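Local coordinates for beta-lactamase Rm3 (Uncultured bacterium, PDB 5IQK), which probably hydrolyses the amide bond of beta-lactam antibiotics, conferring resistance, as a zinc-dependent subclass B3 metallo-beta-lactamase, at residues V184-P187 with G188-F191. Residues are numbered along the deposited sequence; the frame is centred on the assembly and turned at random.
Sequences VSRP and GFKF
S185 and R186 meet F189 in a local contact round a tight turn, in the loop that joins strand 171-178 to helix 200-212. The chain reverses at R186-F189, a type II beta turn with P187 and G188 at its corners, and the turn is closed by a hydrogen bond from F189 N to R186 O, 3.3 Å long with an N-H...O angle of 158°. G188, third residue of the turn, has the positive phi that suits glycine, since a CB there would collide with P187 O. R186 O takes a second, shorter bond from S185 OG (2.7 Å), and the two donors reach the carbonyl from opposite faces of its plane. A chi1 of 70° sets S185 OG between its backbone N and carbonyl carbon, near R186 O and 3.5 Å from CB of F189. CB of S185 lies 3.5 Å from CD2 of F189. From R186, the first residue of the turn, a side chain extended from CG as far as NE crosses that of F189 at about a right angle, bringing NH2 to 3.8 Å from CD1 of F189; the guanidinium and ring planes are inclined by 32°. The loop follows a strand of one of the two sheets in the alpha-beta/beta-alpha sandwich of metallo-beta-lactamases, and the R186 side chain is about 5 Å from a bound zinc ion. Deeper in, F189 and F191 pack together, CE2 of F189 standing 3.6 Å above the centre of the F191 ring. The F191 edge meets the backbone of V184, with CZ 3.4 Å from V184 O. F191 also rests on A200 and L204 of helix 200-212, while R264 of helix 249-269 hydrogen-bonds S185 OG, tying the turn to the C-terminal helix.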
# COMPACT_ATOMS: atom_id res chain seq x y z
N VAL A 184 13.73 -3.58 -5.97
CA VAL A 184 14.48 -2.38 -6.28
C VAL A 184 15.12 -1.89 -4.98
O VAL A 184 14.65 -2.21 -3.89
CB VAL A 184 13.59 -1.28 -6.88
CG1 VAL A 184 12.89 -1.79 -8.11
CG2 VAL A 184 12.56 -0.84 -5.85
N SER A 185 16.20 -1.12 -5.11
CA SER A 185 16.99 -0.71 -3.94
C SER A 185 17.86 0.50 -4.26
O SER A 185 17.87 0.99 -5.39
CB SER A 185 17.91 -1.86 -3.51
OG SER A 185 18.93 -2.04 -4.49
N ARG A 186 18.62 0.97 -3.28
CA ARG A 186 19.70 1.87 -3.60
C ARG A 186 20.75 1.10 -4.41
O ARG A 186 20.87 -0.13 -4.29
CB ARG A 186 20.31 2.47 -2.34
CG ARG A 186 21.18 1.51 -1.48
CD ARG A 186 21.36 2.19 -0.14
NE ARG A 186 22.14 1.52 0.91
CZ ARG A 186 21.71 0.48 1.64
NH1 ARG A 186 22.47 0.00 2.61
NH2 ARG A 186 20.55 -0.11 1.38
N PRO A 187 21.48 1.80 -5.29
CA PRO A 187 22.54 1.09 -6.01
C PRO A 187 23.54 0.47 -5.05
O PRO A 187 23.87 1.04 -4.00
CB PRO A 187 23.19 2.20 -6.85
CG PRO A 187 22.07 3.16 -7.09
CD PRO A 187 21.31 3.18 -5.77
N GLY A 188 24.00 -0.73 -5.38
CA GLY A 188 24.99 -1.39 -4.55
C GLY A 188 24.41 -2.40 -3.58
O GLY A 188 25.11 -3.33 -3.19
N PHE A 189 23.13 -2.24 -3.20
CA PHE A 189 22.45 -3.22 -2.35
C PHE A 189 22.24 -4.50 -3.14
O PHE A 189 21.92 -4.44 -4.32
CB PHE A 189 21.10 -2.68 -1.86
CG PHE A 189 20.31 -3.68 -1.05
CD1 PHE A 189 20.52 -3.80 0.31
CD2 PHE A 189 19.37 -4.51 -1.66
CE1 PHE A 189 19.80 -4.72 1.07
CE2 PHE A 189 18.64 -5.43 -0.92
CZ PHE A 189 18.86 -5.54 0.45
N LYS A 190 22.45 -5.64 -2.49
CA LYS A 190 22.28 -6.94 -3.14
C LYS A 190 21.23 -7.78 -2.41
O LYS A 190 21.41 -8.18 -1.26
CB LYS A 190 23.62 -7.67 -3.23
CG LYS A 190 24.63 -6.96 -4.14
CD LYS A 190 25.54 -7.94 -4.88
CE LYS A 190 26.68 -7.19 -5.56
NZ LYS A 190 27.60 -8.09 -6.33
N PHE A 191 20.11 -8.01 -3.08
CA PHE A 191 19.08 -8.88 -2.53
C PHE A 191 19.61 -10.29 -2.25
O PHE A 191 19.15 -10.98 -1.33
CB PHE A 191 17.89 -8.95 -3.48
CG PHE A 191 17.02 -7.73 -3.43
CD1 PHE A 191 15.95 -7.66 -2.55
CD2 PHE A 191 17.29 -6.64 -4.25
CE1 PHE A 191 15.15 -6.52 -2.50
CE2 PHE A 191 16.48 -5.51 -4.22
CZ PHE A 191 15.43 -5.44 -3.33